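Local coordinates for ochratoxinase (Aspergillus niger, PDB 4C5Z), which releases C-terminal, preferably aromatic, amino acids as a zinc-dependent carboxypeptidase and hydrolyses the mycotoxin ochratoxin A to ochratoxin alpha and L-phenylalanine, at residues 141-146 with 178-183; 264-269 with 282-287. All coordinates share one frame; numbering follows the deposited sequence.

In the fold
Both contacts belong to the twisted TIM-barrel domain of the amidohydrolase fold, and they follow one another along the chain without nesting or crossing. Coming from the N terminus, contact 1 closes first: strand 142-144 leads through helix 157-164 to strand 179-181, which pairs with it in parallel. The chain then runs through strands 203-206 and 242-246 before contact 2 opens at 264-269, and the short helix 271-280 carries it back to strand 283-285. Their centres lie about 20 Å apart and their nearest atoms about 9 Å, so they do not touch. Between them stands Lys204, a ligand of both zinc ions: Ala142 of contact 1 and Glu264 of contact 2 each approach its side chain.

Contact 1. Residues 141-146 with 178-183; sequences AALSQT and PLCIAD
OD1 of Asp183 is gripped twice: by the backbone N of Thr146, which reaches it at 2.8 Å on its syn lone pair, and by Arg193 of a neighbouring subunit in a salt bridge. The other carboxylate oxygen, OD2, makes a second salt bridge, to Arg190 of the same neighbour. Thr146 OG1 also lies beside OD2, modelled too close for the details of a bond to be trusted. The side chains of Thr146 and Asp183 cross at about a right angle, and the threonine torsion (chi1 -68°) brings OG1 to the side of the carboxylate. The two arginines probably favour a charged Asp183.

Upstream, strands 142-144 and 179-181 run parallel at 28°, joined by a backbone ladder whose bonds alternate in direction. It starts where Ala142 N donates to Pro178 O, continues through Cys180 N to Ala142 O and Ser144 N to Cys180 O, and ends with Ala182 N on Ser144 O at 3.1 Å. On one face, CD2 of Leu143 lies 3.7 Å from CB of Cys180, and both residues pack on helix 185-198. On the opposite face, CG of Leu179 stands anti to the backbone N (chi1 161°), which swings CD1 over to Ser144 CB, 3.9 Å away. Ile181, on that same face, packs against helix 157-164.

Ala142 touches the zinc-binding Lys204 of strand 203-206. The whole is a beta-alpha-beta unit, strand 142-144, helix 157-164 and strand 179-181, within the metal-dependent amidohydrolase fold, with its far end tied into a subunit interface of the homooctamer.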
ATOM      1  N   ALA A 141     -16.959  18.250   2.144  1.00 22.61           N
ATOM      2  CA  ALA A 141     -17.537  17.052   2.727  1.00 22.95           C
ATOM      3  C   ALA A 141     -18.135  17.340   4.100  1.00 23.34           C
ATOM      4  O   ALA A 141     -17.550  18.079   4.903  1.00 23.46           O
ATOM      5  CB  ALA A 141     -16.460  15.968   2.863  1.00 22.81           C
ATOM      6  N   ALA A 142     -19.290  16.732   4.369  1.00 23.97           N
ATOM      7  CA  ALA A 142     -19.802  16.602   5.747  1.00 24.49           C
ATOM      8  C   ALA A 142     -18.877  15.690   6.550  1.00 24.36           C
ATOM      9  O   ALA A 142     -18.487  14.613   6.091  1.00 22.50           O
ATOM     10  CB  ALA A 142     -21.199  16.013   5.747  1.00 24.75           C
ATOM     11  N   LEU A 143     -18.543  16.116   7.757  1.00 25.09           N
ATOM     12  CA  LEU A 143     -17.736  15.295   8.645  1.00 25.79           C
ATOM     13  C   LEU A 143     -18.629  14.381   9.431  1.00 26.46           C
ATOM     14  O   LEU A 143     -19.630  14.825  10.004  1.00 29.77           O
ATOM     15  CB  LEU A 143     -16.938  16.149   9.621  1.00 26.06           C
ATOM     16  CG  LEU A 143     -16.156  17.305   8.996  1.00 26.34           C
ATOM     17  CD1 LEU A 143     -15.027  17.664   9.947  1.00 26.31           C
ATOM     18  CD2 LEU A 143     -15.627  16.975   7.613  1.00 25.63           C
ATOM     19  N   SER A 144     -18.244  13.116   9.478  1.00 25.43           N
ATOM     20  CA  SER A 144     -18.960  12.102  10.220  1.00 25.37           C
ATOM     21  C   SER A 144     -17.964  11.175  10.933  1.00 24.86           C
ATOM     22  O   SER A 144     -16.861  10.919  10.420  1.00 23.93           O
ATOM     23  CB  SER A 144     -19.820  11.302   9.241  1.00 25.39           C
ATOM     24  OG  SER A 144     -20.593  10.323   9.894  1.00 25.19           O
ATOM     25  N   GLN A 145     -18.349  10.685  12.102  1.00 23.93           N
ATOM     26  CA  GLN A 145     -17.604   9.624  12.721  1.00 24.13           C
ATOM     27  C   GLN A 145     -17.875   8.315  11.972  1.00 25.56           C
ATOM     28  O   GLN A 145     -18.880   8.183  11.221  1.00 25.81           O
ATOM     29  CB  GLN A 145     -17.970   9.471  14.188  1.00 24.33           C
ATOM     30  CG  GLN A 145     -19.426   9.130  14.437  1.00 25.42           C
ATOM     31  CD  GLN A 145     -19.685   8.543  15.806  1.00 25.82           C
ATOM     32  OE1 GLN A 145     -19.838   9.255  16.775  1.00 27.49           O
ATOM     33  NE2 GLN A 145     -19.779   7.241  15.873  1.00 27.14           N
ATOM     34  N   THR A 146     -16.969   7.350  12.151  1.00 25.32           N
ATOM     35  CA  THR A 146     -17.238   6.003  11.718  1.00 25.39           C
ATOM     36  C   THR A 146     -18.540   5.576  12.385  1.00 25.45           C
ATOM     37  O   THR A 146     -18.760   5.855  13.576  1.00 24.78           O
ATOM     38  CB  THR A 146     -16.095   5.051  12.083  1.00 25.38           C
ATOM     39  OG1 THR A 146     -14.931   5.381  11.320  1.00 25.30           O
ATOM     40  CG2 THR A 146     -16.481   3.623  11.749  1.00 25.67           C
ATOM     41  N   PRO A 178     -18.012  13.976  -1.108  1.00 26.85           N
ATOM     42  CA  PRO A 178     -19.179  14.501  -0.372  1.00 27.04           C
ATOM     43  C   PRO A 178     -19.130  14.237   1.115  1.00 26.33           C
ATOM     44  O   PRO A 178     -19.870  14.822   1.886  1.00 25.98           O
ATOM     45  CB  PRO A 178     -20.361  13.751  -0.994  1.00 26.76           C
ATOM     46  CG  PRO A 178     -19.795  12.913  -2.109  1.00 26.90           C
ATOM     47  CD  PRO A 178     -18.337  12.755  -1.857  1.00 27.13           C
ATOM     48  N   LEU A 179     -18.232  13.368   1.515  1.00 27.77           N
ATOM     49  CA  LEU A 179     -18.206  12.895   2.871  1.00 29.32           C
ATOM     50  C   LEU A 179     -16.760  12.706   3.314  1.00 27.71           C
ATOM     51  O   LEU A 179     -15.869  12.362   2.511  1.00 26.81           O
ATOM     52  CB  LEU A 179     -18.986  11.595   2.903  1.00 33.52           C
ATOM     53  CG  LEU A 179     -18.774  10.657   4.071  1.00 39.75           C
ATOM     54  CD1 LEU A 179     -19.453  11.203   5.329  1.00 42.79           C
ATOM     55  CD2 LEU A 179     -19.324   9.280   3.684  1.00 42.57           C
ATOM     56  N   CYS A 180     -16.545  12.938   4.597  1.00 27.33           N
ATOM     57  CA  CYS A 180     -15.253  12.776   5.218  1.00 26.80           C
ATOM     58  C   CYS A 180     -15.462  12.105   6.556  1.00 27.07           C
ATOM     59  O   CYS A 180     -16.230  12.586   7.373  1.00 28.15           O
ATOM     60  CB  CYS A 180     -14.630  14.124   5.413  1.00 27.20           C
ATOM     61  SG  CYS A 180     -13.019  14.017   6.149  1.00 27.22           S
ATOM     62  N   ILE A 181     -14.799  10.972   6.764  1.00 26.73           N
ATOM     63  CA  ILE A 181     -14.914  10.213   7.983  1.00 25.44           C
ATOM     64  C   ILE A 181     -13.620  10.299   8.765  1.00 24.98           C
ATOM     65  O   ILE A 181     -12.542  10.043   8.248  1.00 24.55           O
ATOM     66  CB  ILE A 181     -15.268   8.762   7.655  1.00 26.79           C
ATOM     67  CG1 ILE A 181     -16.770   8.661   7.508  1.00 28.26           C
ATOM     68  CG2 ILE A 181     -14.856   7.779   8.752  1.00 26.87           C
ATOM     69  CD1 ILE A 181     -17.113   7.660   6.475  1.00 29.52           C
ATOM     70  N   ALA A 182     -13.751  10.653  10.037  1.00 24.29           N
ATOM     71  CA  ALA A 182     -12.619  10.962  10.868  1.00 22.46           C
ATOM     72  C   ALA A 182     -12.970  10.542  12.260  1.00 21.45           C
ATOM     73  O   ALA A 182     -14.075  10.812  12.702  1.00 21.79           O
ATOM     74  CB  ALA A 182     -12.317  12.454  10.814  1.00 21.94           C
ATOM     75  N   ASP A 183     -12.038   9.864  12.934  1.00 20.51           N
ATOM     76  CA  ASP A 183     -12.254   9.406  14.278  1.00 20.60           C
ATOM     77  C   ASP A 183     -11.091   9.824  15.114  1.00 20.38           C
ATOM     78  O   ASP A 183      -9.950   9.490  14.783  1.00 21.05           O
ATOM     79  CB  ASP A 183     -12.402   7.890  14.307  1.00 20.81           C
ATOM     80  CG  ASP A 183     -13.598   7.404  13.498  1.00 21.36           C
ATOM     81  OD1 ASP A 183     -14.760   7.762  13.820  1.00 20.66           O
ATOM     82  OD2 ASP A 183     -13.366   6.635  12.541  1.00 21.81           O
TER

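Contact 2. Residues 264-269 with 282-287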
ATOM      1  N   GLU A 264     -29.149  22.161  12.220  1.00 23.37           N
ATOM      2  CA  GLU A 264     -30.116  21.700  11.256  1.00 25.80           C
ATOM      3  C   GLU A 264     -31.068  20.696  11.885  1.00 26.65           C
ATOM      4  O   GLU A 264     -30.656  19.856  12.663  1.00 26.32           O
ATOM      5  CB  GLU A 264     -29.396  21.092  10.066  1.00 27.22           C
ATOM      6  CG  GLU A 264     -28.902  22.132   9.070  1.00 28.65           C
ATOM      7  CD  GLU A 264     -27.793  23.028   9.650  1.00 27.31           C
ATOM      8  OE1 GLU A 264     -26.673  22.511   9.916  1.00 26.75           O
ATOM      9  OE2 GLU A 264     -28.026  24.257   9.818  1.00 27.71           O
ATOM     10  N   HIS A 265     -32.344  20.798  11.531  1.00 28.64           N
ATOM     11  CA  HIS A 265     -33.405  19.913  12.003  1.00 29.97           C
ATOM     12  C   HIS A 265     -33.804  20.255  13.425  1.00 28.94           C
ATOM     13  O   HIS A 265     -34.921  20.690  13.672  1.00 30.15           O
ATOM     14  CB  HIS A 265     -33.031  18.445  11.883  1.00 30.96           C
ATOM     15  CG  HIS A 265     -32.724  18.023  10.487  1.00 33.27           C
ATOM     16  ND1 HIS A 265     -33.712  17.724   9.571  1.00 37.26           N
ATOM     17  CD2 HIS A 265     -31.544  17.852   9.844  1.00 32.75           C
ATOM     18  CE1 HIS A 265     -33.149  17.387   8.425  1.00 38.60           C
ATOM     19  NE2 HIS A 265     -31.837  17.470   8.561  1.00 35.73           N
ATOM     20  N   VAL A 266     -32.889  20.048  14.350  1.00 27.27           N
ATOM     21  CA  VAL A 266     -33.074  20.416  15.749  1.00 27.07           C
ATOM     22  C   VAL A 266     -34.341  19.807  16.324  1.00 28.28           C
ATOM     23  O   VAL A 266     -35.012  20.434  17.099  1.00 28.64           O
ATOM     24  CB  VAL A 266     -33.114  21.956  15.940  1.00 27.19           C
ATOM     25  CG1 VAL A 266     -32.464  22.341  17.262  1.00 26.75           C
ATOM     26  CG2 VAL A 266     -32.390  22.674  14.811  1.00 27.02           C
ATOM     27  N   SER A 267     -34.643  18.576  15.943  1.00 29.42           N
ATOM     28  CA  SER A 267     -35.961  18.004  16.145  1.00 31.58           C
ATOM     29  C   SER A 267     -36.453  17.859  17.566  1.00 32.06           C
ATOM     30  O   SER A 267     -37.671  17.794  17.793  1.00 34.19           O
ATOM     31  CB  SER A 267     -36.045  16.646  15.454  1.00 33.56           C
ATOM     32  OG  SER A 267     -35.645  16.768  14.087  1.00 33.95           O
ATOM     33  N   TYR A 268     -35.547  17.765  18.525  1.00 31.35           N
ATOM     34  CA  TYR A 268     -35.965  17.635  19.919  1.00 32.63           C
ATOM     35  C   TYR A 268     -35.688  18.930  20.703  1.00 32.21           C
ATOM     36  O   TYR A 268     -35.557  18.914  21.925  1.00 33.23           O
ATOM     37  CB  TYR A 268     -35.356  16.357  20.567  1.00 33.15           C
ATOM     38  CG  TYR A 268     -36.024  15.082  20.072  1.00 35.15           C
ATOM     39  CD1 TYR A 268     -35.620  14.499  18.891  1.00 35.10           C
ATOM     40  CD2 TYR A 268     -37.090  14.490  20.761  1.00 37.96           C
ATOM     41  CE1 TYR A 268     -36.239  13.377  18.391  1.00 37.77           C
ATOM     42  CE2 TYR A 268     -37.721  13.345  20.267  1.00 40.25           C
ATOM     43  CZ  TYR A 268     -37.275  12.797  19.071  1.00 40.61           C
ATOM     44  OH  TYR A 268     -37.817  11.676  18.500  1.00 43.88           O
ATOM     45  N   ALA A 269     -35.624  20.053  20.002  1.00 31.50           N
ATOM     46  CA  ALA A 269     -35.422  21.326  20.667  1.00 32.24           C
ATOM     47  C   ALA A 269     -36.608  21.635  21.550  1.00 34.56           C
ATOM     48  O   ALA A 269     -37.745  21.478  21.135  1.00 36.03           O
ATOM     49  CB  ALA A 269     -35.220  22.440  19.653  1.00 31.65           C
ATOM     50  N   ILE A 282     -27.317  31.386  17.811  1.00 28.14           N
ATOM     51  CA  ILE A 282     -27.180  30.139  17.035  1.00 27.68           C
ATOM     52  C   ILE A 282     -28.368  30.012  16.103  1.00 27.48           C
ATOM     53  O   ILE A 282     -29.527  30.079  16.524  1.00 29.25           O
ATOM     54  CB  ILE A 282     -27.139  28.912  17.964  1.00 27.68           C
ATOM     55  CG1 ILE A 282     -25.994  29.066  18.967  1.00 29.63           C
ATOM     56  CG2 ILE A 282     -26.941  27.639  17.180  1.00 25.83           C
ATOM     57  CD1 ILE A 282     -26.009  28.047  20.084  1.00 30.30           C
ATOM     58  N   LEU A 283     -28.067  29.866  14.831  1.00 26.22           N
ATOM     59  CA  LEU A 283     -29.081  29.791  13.795  1.00 25.44           C
ATOM     60  C   LEU A 283     -29.809  28.457  13.906  1.00 25.09           C
ATOM     61  O   LEU A 283     -29.192  27.426  14.198  1.00 25.48           O
ATOM     62  CB  LEU A 283     -28.431  29.965  12.415  1.00 24.34           C
ATOM     63  CG  LEU A 283     -29.361  30.185  11.233  1.00 25.05           C
ATOM     64  CD1 LEU A 283     -30.118  31.499  11.352  1.00 26.01           C
ATOM     65  CD2 LEU A 283     -28.607  30.118   9.898  1.00 24.38           C
ATOM     66  N   TYR A 284     -31.123  28.507  13.676  1.00 24.69           N
ATOM     67  CA  TYR A 284     -32.009  27.327  13.678  1.00 24.51           C
ATOM     68  C   TYR A 284     -32.504  27.108  12.242  1.00 23.22           C
ATOM     69  O   TYR A 284     -33.232  27.948  11.727  1.00 23.85           O
ATOM     70  CB  TYR A 284     -33.199  27.610  14.605  1.00 24.05           C
ATOM     71  CG  TYR A 284     -34.103  26.445  14.948  1.00 23.85           C
ATOM     72  CD1 TYR A 284     -34.896  25.828  13.985  1.00 23.78           C
ATOM     73  CD2 TYR A 284     -34.200  25.996  16.243  1.00 24.56           C
ATOM     74  CE1 TYR A 284     -35.749  24.784  14.313  1.00 24.73           C
ATOM     75  CE2 TYR A 284     -35.045  24.951  16.589  1.00 25.73           C
ATOM     76  CZ  TYR A 284     -35.821  24.328  15.628  1.00 25.77           C
ATOM     77  OH  TYR A 284     -36.656  23.267  15.994  1.00 26.09           O
ATOM     78  N   VAL A 285     -32.088  26.027  11.601  1.00 23.12           N
ATOM     79  CA  VAL A 285     -32.524  25.669  10.230  1.00 22.62           C
ATOM     80  C   VAL A 285     -33.309  24.379  10.274  1.00 23.10           C
ATOM     81  O   VAL A 285     -32.746  23.304  10.310  1.00 22.64           O
ATOM     82  CB  VAL A 285     -31.344  25.476   9.245  1.00 22.20           C
ATOM     83  CG1 VAL A 285     -31.878  25.144   7.854  1.00 22.67           C
ATOM     84  CG2 VAL A 285     -30.494  26.727   9.156  1.00 21.76           C
ATOM     85  N   ALA A 286     -34.627  24.496  10.271  1.00 24.29           N
ATOM     86  CA  ALA A 286     -35.496  23.354  10.565  1.00 25.36           C
ATOM     87  C   ALA A 286     -35.430  22.266   9.507  1.00 25.75           C
ATOM     88  O   ALA A 286     -35.483  21.112   9.833  1.00 25.83           O
ATOM     89  CB  ALA A 286     -36.933  23.825  10.749  1.00 25.74           C
ATOM     90  N   THR A 287     -35.360  22.641   8.234  1.00 26.51           N
ATOM     91  CA  THR A 287     -35.338  21.656   7.146  1.00 28.66           C
ATOM     92  C   THR A 287     -36.613  20.753   7.135  1.00 29.50           C
ATOM     93  O   THR A 287     -36.575  19.515   6.973  1.00 31.06           O
ATOM     94  CB  THR A 287     -34.021  20.850   7.190  1.00 30.40           C
ATOM     95  OG1 THR A 287     -32.937  21.754   7.466  1.00 30.82           O
ATOM     96  CG2 THR A 287     -33.739  20.162   5.847  1.00 31.16           C
TER
HETATM   97  O   HOH W   1     -37.533  21.567  14.048  1.00 22.38           O
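Val266 lies over one face of the Tyr284 ring, its CG2 3.8 Å from the ring centroid and only 6° off the normal, a CH-pi contact. CB of the same valine comes to 3.6 Å from Tyr284 CZ, while CB of Ala269 meets the ring at its edge. This packing lies where two neighbouring parallel strands of the TIM barrel, 262-263 and 283-285, pass into the loops of the metal site. Tyr284 holds its CG anti to the backbone N (chi1 -169°), which carries the ring against the Val266 side chain, at the start of the type I turn that runs to Ala269.

Nearer the metals the two segments make one parallel bridge, Glu264 with Val285, and His265 N donates to Val285 O at 2.8 Å. The Glu264 side chain runs alongside Val285, its OE2 3.6 Å from Val285 CG2. Its carboxylate is held mainly from outside the pair, OE1 by Ser243 and OE2 by Arg113 and Ser262.

His265, a ligand of the second zinc ion, has Thr287 CB over one face of its imidazole, 4.1 Å from the centroid and displaced toward the rim. Thr287 OG1 is hydrogen-bonded to ND1 of His69, a ligand of the first zinc ion, so this threonine touches ligands of both metals. One water bridges the two segments, donating to His265 O at 2.8 Å and lying 2.7 Å from Tyr284 OH.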